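Local structure of OsmC family protein (Rhodothermus marinus, 5CML) at residues L33-F38 with E86-A91; A46-S51 with V61-F66. The protein probably hydrolyses carboxyl esters as a serine esterase, this chain being the esterase domain of a longer protein that also has an OsmC domain. All blocks are in the same frame, centred on the assembly; numbering follows the deposited sequence.

In the fold
The two contacts lie on opposite faces of the central sheet of the alpha/beta-hydrolase fold, with centres about 10 Å apart. Interaction 1 sets helix 85-98 on strand 30-36. Interaction 2 sets helix 45-56 on strand 59-65. The two strands are parallel neighbours. Probable hydrogen bonds join them, with Phe34 N 2.8 Å from Leu62 O and Phe34 O 2.8 Å from Phe64 N. Side chains also pack between the two contacts: Leu88 CD1 lies 3.5 Å from Phe64 CD2, and Phe34 CE2 3.6 Å from Val47 CG2. In interaction 1, Ala35 touches the presumed nucleophile elbow, which carries the probable nucleophile Ser109.

Interaction 1 of 2, residues L33-F38 with E86-A91; sequences LFAHCF and EDLRAA
In the central sheet of this alpha/beta-hydrolase fold, Leu33 and Ala35 of strand 30-36 face Leu88 and Ala91 of helix 85-98. The helix segment runs roughly antiparallel to the strand segment (154°), and the axes come within 10.1 Å. The contact is buried and apolar, and no hydrogen bond crosses it. Leu33 spreads its two methyls along the helix. CD1 meets Ala91 CB at 3.8 Å. CD2 lies 3.9 Å from the backbone Leu88 O and packs against Leu88 CG at 4.2 Å. The Leu33 CB points at the helix, and with CG anti to the backbone N (chi1 172°) the fork reaches both Leu88 and Ala91. About one turn before Ala91, Leu88 reaches the strand. Its CB does not aim straight at the sheet, but the side chain bends in and CD1 meets Ala35 CB at 3.7 Å. Each leucine thus rests a methyl on the CB of an alanine of the other segment. Strand 104-108 pairs with this strand through backbone bonds from Leu33 and Ala35 to Ile106. Phe34 points to the other face, toward helix 45-56. Beyond the strand end the chain turns, and Cys37 N bonds to His108 ND1. There His36 ND1 accepts the backbone N-H of Phe38 at 3.0 Å, with the N only 7° out of the imidazole plane.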
ATOM      1  N   LEU A  33      -2.640   4.660   6.431  1.00 21.18           N
ATOM      2  CA  LEU A  33      -1.397   3.915   6.310  1.00 21.55           C
ATOM      3  C   LEU A  33      -1.195   3.674   4.835  1.00 20.48           C
ATOM      4  O   LEU A  33      -2.101   3.181   4.161  1.00 21.11           O
ATOM      5  CB  LEU A  33      -1.447   2.579   7.071  1.00 23.62           C
ATOM      6  CG  LEU A  33      -0.256   1.642   6.847  1.00 28.36           C
ATOM      7  CD1 LEU A  33       1.012   2.314   7.361  1.00 31.83           C
ATOM      8  CD2 LEU A  33      -0.450   0.260   7.517  1.00 33.17           C
ATOM      9  N   PHE A  34      -0.026   4.046   4.340  1.00 20.32           N
ATOM     10  CA  PHE A  34       0.278   3.967   2.912  1.00 19.36           C
ATOM     11  C   PHE A  34       1.516   3.106   2.726  1.00 20.31           C
ATOM     12  O   PHE A  34       2.646   3.580   2.880  1.00 20.90           O
ATOM     13  CB  PHE A  34       0.475   5.383   2.352  1.00 19.16           C
ATOM     14  CG  PHE A  34       0.657   5.470   0.855  1.00 21.70           C
ATOM     15  CD1 PHE A  34       0.500   4.380   0.018  1.00 22.52           C
ATOM     16  CD2 PHE A  34       0.988   6.696   0.289  1.00 24.17           C
ATOM     17  CE1 PHE A  34       0.668   4.508  -1.365  1.00 24.26           C
ATOM     18  CE2 PHE A  34       1.153   6.839  -1.086  1.00 26.09           C
ATOM     19  CZ  PHE A  34       0.993   5.734  -1.916  1.00 24.73           C
ATOM     20  N   ALA A  35       1.288   1.833   2.398  1.00 20.79           N
ATOM     21  CA  ALA A  35       2.373   0.882   2.161  1.00 20.12           C
ATOM     22  C   ALA A  35       2.692   0.875   0.682  1.00 21.16           C
ATOM     23  O   ALA A  35       1.830   0.581  -0.126  1.00 21.81           O
ATOM     24  CB  ALA A  35       1.985  -0.478   2.612  1.00 21.69           C
ATOM     25  N   HIS A  36       3.922   1.201   0.320  1.00 20.45           N
ATOM     26  CA  HIS A  36       4.217   1.451  -1.087  1.00 21.26           C
ATOM     27  C   HIS A  36       5.589   0.950  -1.504  1.00 21.26           C
ATOM     28  O   HIS A  36       6.461   0.682  -0.656  1.00 21.94           O
ATOM     29  CB  HIS A  36       4.129   2.947  -1.365  1.00 22.42           C
ATOM     30  CG  HIS A  36       5.242   3.708  -0.738  1.00 24.15           C
ATOM     31  ND1 HIS A  36       6.446   3.916  -1.371  1.00 25.85           N
ATOM     32  CD2 HIS A  36       5.362   4.259   0.496  1.00 24.40           C
ATOM     33  CE1 HIS A  36       7.253   4.579  -0.559  1.00 25.59           C
ATOM     34  NE2 HIS A  36       6.620   4.794   0.578  1.00 24.93           N
ATOM     35  N   CYS A  37       5.794   0.881  -2.819  1.00 22.01           N
ATOM     36  CA  CYS A  37       7.063   0.429  -3.377  1.00 22.21           C
ATOM     37  C   CYS A  37       7.701   1.502  -4.258  1.00 25.19           C
ATOM     38  O   CYS A  37       8.485   1.184  -5.144  1.00 25.28           O
ATOM     39  CB  CYS A  37       6.856  -0.858  -4.178  1.00 24.11           C
ATOM     40  SG  CYS A  37       6.253  -2.244  -3.127  1.00 24.90           S
ATOM     41  N   PHE A  38       7.379   2.774  -4.015  1.00 24.92           N
ATOM     42  CA  PHE A  38       7.896   3.837  -4.886  1.00 26.02           C
ATOM     43  C   PHE A  38       9.378   4.085  -4.651  1.00 29.32           C
ATOM     44  O   PHE A  38      10.027   4.733  -5.453  1.00 29.76           O
ATOM     45  CB  PHE A  38       7.120   5.127  -4.693  1.00 25.43           C
ATOM     46  CG  PHE A  38       5.730   5.049  -5.197  1.00 24.50           C
ATOM     47  CD1 PHE A  38       5.486   4.934  -6.554  1.00 25.73           C
ATOM     48  CD2 PHE A  38       4.662   5.062  -4.328  1.00 24.23           C
ATOM     49  CE1 PHE A  38       4.194   4.848  -7.031  1.00 26.68           C
ATOM     50  CE2 PHE A  38       3.368   4.965  -4.798  1.00 23.88           C
ATOM     51  CZ  PHE A  38       3.136   4.867  -6.144  1.00 25.65           C
ATOM     52  N   GLU A  86       3.611  -8.716   9.536  1.00 29.48           N
ATOM     53  CA  GLU A  86       3.761  -8.195  10.890  1.00 29.30           C
ATOM     54  C   GLU A  86       4.278  -6.755  10.912  1.00 28.52           C
ATOM     55  O   GLU A  86       3.870  -5.976  11.754  1.00 28.72           O
ATOM     56  CB  GLU A  86       4.696  -9.083  11.714  1.00 33.08           C
ATOM     57  CG  GLU A  86       5.251  -8.421  13.006  1.00 35.80           C
ATOM     58  CD  GLU A  86       4.214  -7.667  13.881  1.00 36.02           C
ATOM     59  OE1 GLU A  86       2.982  -7.895  13.785  1.00 34.72           O
ATOM     60  OE2 GLU A  86       4.654  -6.811  14.672  1.00 35.36           O
ATOM     61  N   ASP A  87       5.168  -6.393   9.998  1.00 28.22           N
ATOM     62  CA  ASP A  87       5.626  -5.005   9.952  1.00 28.23           C
ATOM     63  C   ASP A  87       4.486  -4.057   9.621  1.00 25.15           C
ATOM     64  O   ASP A  87       4.421  -2.965  10.167  1.00 24.50           O
ATOM     65  CB  ASP A  87       6.762  -4.841   8.946  1.00 31.13           C
ATOM     66  CG  ASP A  87       8.012  -5.567   9.375  1.00 35.97           C
ATOM     67  OD1 ASP A  87       8.136  -5.879  10.578  1.00 36.97           O
ATOM     68  OD2 ASP A  87       8.867  -5.837   8.511  1.00 39.67           O
ATOM     69  N   LEU A  88       3.590  -4.450   8.721  1.00 25.08           N
ATOM     70  CA  LEU A  88       2.424  -3.619   8.419  1.00 26.34           C
ATOM     71  C   LEU A  88       1.502  -3.531   9.635  1.00 24.73           C
ATOM     72  O   LEU A  88       1.015  -2.453   9.978  1.00 23.64           O
ATOM     73  CB  LEU A  88       1.656  -4.179   7.225  1.00 31.99           C
ATOM     74  CG  LEU A  88       1.429  -3.232   6.068  1.00 39.44           C
ATOM     75  CD1 LEU A  88       2.745  -2.592   5.581  1.00 40.86           C
ATOM     76  CD2 LEU A  88       0.730  -4.007   4.961  1.00 40.04           C
ATOM     77  N   ARG A  89       1.285  -4.658  10.311  1.00 23.57           N
ATOM     78  CA  ARG A  89       0.470  -4.637  11.521  1.00 23.11           C
ATOM     79  C   ARG A  89       1.109  -3.731  12.571  1.00 22.43           C
ATOM     80  O   ARG A  89       0.397  -3.005  13.257  1.00 22.52           O
ATOM     81  CB  ARG A  89       0.274  -6.054  12.080  1.00 21.16           C
ATOM     82  CG  ARG A  89      -0.477  -6.970  11.137  1.00 23.01           C
ATOM     83  CD  ARG A  89      -0.462  -8.372  11.671  1.00 25.57           C
ATOM     84  NE  ARG A  89      -1.110  -9.271  10.725  1.00 27.39           N
ATOM     85  CZ  ARG A  89      -0.568 -10.383  10.248  1.00 28.96           C
ATOM     86  NH1 ARG A  89       0.640 -10.785  10.647  1.00 31.26           N
ATOM     87  NH2 ARG A  89      -1.247 -11.099   9.366  1.00 29.24           N
ATOM     88  N   ALA A  90       2.440  -3.754  12.668  1.00 21.53           N
ATOM     89  CA  ALA A  90       3.161  -2.930  13.638  1.00 22.90           C
ATOM     90  C   ALA A  90       2.951  -1.439  13.359  1.00 22.58           C
ATOM     91  O   ALA A  90       2.862  -0.608  14.290  1.00 22.65           O
ATOM     92  CB  ALA A  90       4.643  -3.271  13.619  1.00 23.95           C
ATOM     93  N   ALA A  91       2.849  -1.099  12.079  1.00 22.44           N
ATOM     94  CA  ALA A  91       2.636   0.280  11.696  1.00 21.20           C
ATOM     95  C   ALA A  91       1.229   0.709  12.105  1.00 21.33           C
ATOM     96  O   ALA A  91       1.008   1.851  12.525  1.00 23.07           O
ATOM     97  CB  ALA A  91       2.830   0.459  10.194  1.00 21.23           C
TER

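Interaction 2 of 2, residues A46-S51 with V61-F66; sequences AVTTIS and VLRFDF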
ATOM      1  N   ALA A  46       6.810  10.422  -6.517  1.00 28.51           N
ATOM      2  CA  ALA A  46       5.459   9.887  -6.644  1.00 26.56           C
ATOM      3  C   ALA A  46       4.782   9.786  -5.290  1.00 24.95           C
ATOM      4  O   ALA A  46       3.636  10.224  -5.125  1.00 22.46           O
ATOM      5  CB  ALA A  46       5.471   8.513  -7.344  1.00 25.89           C
ATOM      6  N   VAL A  47       5.462   9.203  -4.309  1.00 26.82           N
ATOM      7  CA  VAL A  47       4.799   8.993  -3.033  1.00 26.03           C
ATOM      8  C   VAL A  47       4.576  10.318  -2.293  1.00 25.13           C
ATOM      9  O   VAL A  47       3.538  10.490  -1.648  1.00 27.02           O
ATOM     10  CB  VAL A  47       5.569   7.997  -2.143  1.00 26.15           C
ATOM     11  CG1 VAL A  47       6.869   8.592  -1.586  1.00 28.02           C
ATOM     12  CG2 VAL A  47       4.659   7.489  -1.025  1.00 29.82           C
ATOM     13  N   THR A  48       5.496  11.270  -2.410  1.00 26.71           N
ATOM     14  CA  THR A  48       5.300  12.549  -1.724  1.00 26.74           C
ATOM     15  C   THR A  48       4.222  13.389  -2.420  1.00 25.74           C
ATOM     16  O   THR A  48       3.485  14.117  -1.765  1.00 27.02           O
ATOM     17  CB  THR A  48       6.605  13.359  -1.600  1.00 30.42           C
ATOM     18  OG1 THR A  48       7.174  13.588  -2.884  1.00 33.31           O
ATOM     19  CG2 THR A  48       7.624  12.630  -0.719  1.00 32.34           C
ATOM     20  N   THR A  49       4.073  13.231  -3.732  1.00 23.46           N
ATOM     21  CA  THR A  49       2.997  13.905  -4.440  1.00 23.38           C
ATOM     22  C   THR A  49       1.636  13.336  -4.043  1.00 22.86           C
ATOM     23  O   THR A  49       0.689  14.104  -3.826  1.00 23.82           O
ATOM     24  CB  THR A  49       3.210  13.821  -5.965  1.00 25.20           C
ATOM     25  OG1 THR A  49       4.436  14.475  -6.309  1.00 26.55           O
ATOM     26  CG2 THR A  49       2.078  14.496  -6.742  1.00 26.80           C
ATOM     27  N   ILE A  50       1.527  12.002  -3.915  1.00 23.49           N
ATOM     28  CA  ILE A  50       0.268  11.402  -3.483  1.00 22.99           C
ATOM     29  C   ILE A  50      -0.045  11.856  -2.062  1.00 23.25           C
ATOM     30  O   ILE A  50      -1.167  12.270  -1.750  1.00 24.10           O
ATOM     31  CB  ILE A  50       0.315   9.883  -3.522  1.00 22.37           C
ATOM     32  CG1 ILE A  50       0.394   9.421  -4.984  1.00 23.07           C
ATOM     33  CG2 ILE A  50      -0.891   9.284  -2.811  1.00 24.50           C
ATOM     34  CD1 ILE A  50       0.756   7.940  -5.147  1.00 23.41           C
ATOM     35  N   SER A  51       0.958  11.764  -1.203  1.00 24.71           N
ATOM     36  CA  SER A  51       0.778  12.111   0.188  1.00 26.60           C
ATOM     37  C   SER A  51       0.379  13.578   0.346  1.00 26.68           C
ATOM     38  O   SER A  51      -0.503  13.905   1.132  1.00 27.50           O
ATOM     39  CB  SER A  51       2.051  11.801   0.972  1.00 32.47           C
ATOM     40  OG  SER A  51       1.749  11.769   2.333  1.00 37.49           O
ATOM     41  N   VAL A  61      -0.966  11.022   6.791  1.00 21.23           N
ATOM     42  CA  VAL A  61      -0.524   9.845   6.030  1.00 21.39           C
ATOM     43  C   VAL A  61       0.777   9.284   6.602  1.00 20.20           C
ATOM     44  O   VAL A  61       1.788  10.002   6.672  1.00 22.82           O
ATOM     45  CB  VAL A  61      -0.295  10.186   4.529  1.00 22.37           C
ATOM     46  CG1 VAL A  61       0.085   8.938   3.760  1.00 22.50           C
ATOM     47  CG2 VAL A  61      -1.533  10.808   3.876  1.00 23.81           C
ATOM     48  N   LEU A  62       0.747   8.015   7.009  1.00 20.12           N
ATOM     49  CA  LEU A  62       1.961   7.311   7.415  1.00 19.84           C
ATOM     50  C   LEU A  62       2.462   6.514   6.213  1.00 21.84           C
ATOM     51  O   LEU A  62       1.856   5.514   5.805  1.00 22.89           O
ATOM     52  CB  LEU A  62       1.713   6.389   8.609  1.00 20.74           C
ATOM     53  CG  LEU A  62       2.955   5.688   9.180  1.00 23.05           C
ATOM     54  CD1 LEU A  62       3.907   6.701   9.838  1.00 25.26           C
ATOM     55  CD2 LEU A  62       2.562   4.636  10.183  1.00 24.42           C
ATOM     56  N   ARG A  63       3.579   6.959   5.659  1.00 20.94           N
ATOM     57  CA  ARG A  63       4.197   6.282   4.534  1.00 23.39           C
ATOM     58  C   ARG A  63       5.109   5.199   5.042  1.00 22.85           C
ATOM     59  O   ARG A  63       6.048   5.460   5.799  1.00 24.60           O
ATOM     60  CB  ARG A  63       4.983   7.267   3.689  1.00 23.96           C
ATOM     61  CG  ARG A  63       4.115   8.243   2.962  1.00 26.65           C
ATOM     62  CD  ARG A  63       4.933   9.132   2.097  1.00 30.55           C
ATOM     63  NE  ARG A  63       5.437  10.309   2.802  1.00 32.86           N
ATOM     64  CZ  ARG A  63       6.708  10.689   2.820  1.00 33.71           C
ATOM     65  NH1 ARG A  63       7.651   9.950   2.227  1.00 33.66           N
ATOM     66  NH2 ARG A  63       7.038  11.806   3.459  1.00 34.55           N
ATOM     67  N   PHE A  64       4.813   3.974   4.632  1.00 22.61           N
ATOM     68  CA  PHE A  64       5.598   2.832   5.039  1.00 25.20           C
ATOM     69  C   PHE A  64       6.252   2.241   3.808  1.00 24.56           C
ATOM     70  O   PHE A  64       5.570   1.820   2.876  1.00 23.26           O
ATOM     71  CB  PHE A  64       4.724   1.803   5.740  1.00 28.98           C
ATOM     72  CG  PHE A  64       5.466   0.587   6.164  1.00 34.96           C
ATOM     73  CD1 PHE A  64       6.144   0.569   7.370  1.00 40.21           C
ATOM     74  CD2 PHE A  64       5.511  -0.534   5.350  1.00 39.14           C
ATOM     75  CE1 PHE A  64       6.837  -0.550   7.770  1.00 42.12           C
ATOM     76  CE2 PHE A  64       6.207  -1.663   5.748  1.00 41.76           C
ATOM     77  CZ  PHE A  64       6.871  -1.666   6.953  1.00 43.16           C
ATOM     78  N   ASP A  65       7.577   2.242   3.810  1.00 25.21           N
ATOM     79  CA  ASP A  65       8.356   1.729   2.690  1.00 26.21           C
ATOM     80  C   ASP A  65       8.394   0.209   2.705  1.00 25.05           C
ATOM     81  O   ASP A  65       9.136  -0.409   3.478  1.00 26.16           O
ATOM     82  CB  ASP A  65       9.774   2.295   2.750  1.00 28.66           C
ATOM     83  CG  ASP A  65      10.698   1.659   1.747  1.00 32.10           C
ATOM     84  OD1 ASP A  65      10.217   1.169   0.699  1.00 31.90           O
ATOM     85  OD2 ASP A  65      11.915   1.655   2.012  1.00 35.16           O
ATOM     86  N   PHE A  66       7.606  -0.385   1.818  1.00 23.60           N
ATOM     87  CA  PHE A  66       7.433  -1.831   1.795  1.00 26.93           C
ATOM     88  C   PHE A  66       8.686  -2.536   1.293  1.00 28.07           C
ATOM     89  O   PHE A  66       8.874  -3.726   1.532  1.00 29.84           O
ATOM     90  CB  PHE A  66       6.221  -2.170   0.916  1.00 30.38           C
ATOM     91  CG  PHE A  66       5.772  -3.586   1.024  1.00 35.76           C
ATOM     92  CD1 PHE A  66       4.914  -3.983   2.037  1.00 37.26           C
ATOM     93  CD2 PHE A  66       6.220  -4.529   0.118  1.00 39.26           C
ATOM     94  CE1 PHE A  66       4.505  -5.330   2.137  1.00 38.19           C
ATOM     95  CE2 PHE A  66       5.809  -5.857   0.210  1.00 40.35           C
ATOM     96  CZ  PHE A  66       4.948  -6.247   1.220  1.00 40.68           C
TER
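Thr48 lays its CG2 methyl over one face of the Arg63 guanidinium, 3.9 Å above the plane and offset toward its rim. The nearest atom of the group is Arg63 NH1, at 4.0 Å from Thr48 CG2. The Thr48 hydroxyl takes no part in this overlap and bonds back to Leu44 O, just before the helix. Val47 meets the aliphatic part of the same arginine. Its CG2 comes within 3.5 Å of Arg63 CD, and its CG1 approaches the guanidinium obliquely. Arg63 leaves the strand toward the helix and bends at chi3 (-87°). The bend brings NH1 and CZ to the Thr48 methyl, while NE stays on the Ser51 side. Ser51 is the third helix residue in the contact. Its OG lies 3.4 Å from Val61 CB and is also near both Val61 methyls. These are van der Waals approaches. No hydrogen bond crosses the contact. Asp21 OD2 serves both Arg63 and Ser51 instead: it makes a salt bridge with Arg63 NE and a hydrogen bond with Ser51 OG. Ser51 OG itself stays 4.0 Å from Arg63 NE, and the two are joined by the shared Asp21 oxygen. The acid would offset the positive charge at this buried position and probably fixes the turn of the guanidinium.

Helix 45-56 runs nearly antiparallel to strand 59-65, at 163°, as the crossover connection of the beta-alpha-beta unit that starts with strand 30-36. Strand 15-22, which carries Asp21, pairs with strand 59-65 on one side and strand 30-36 pairs with it on the other. Leu62 and Phe64 point to the far face of the sheet and pack on helix 85-98.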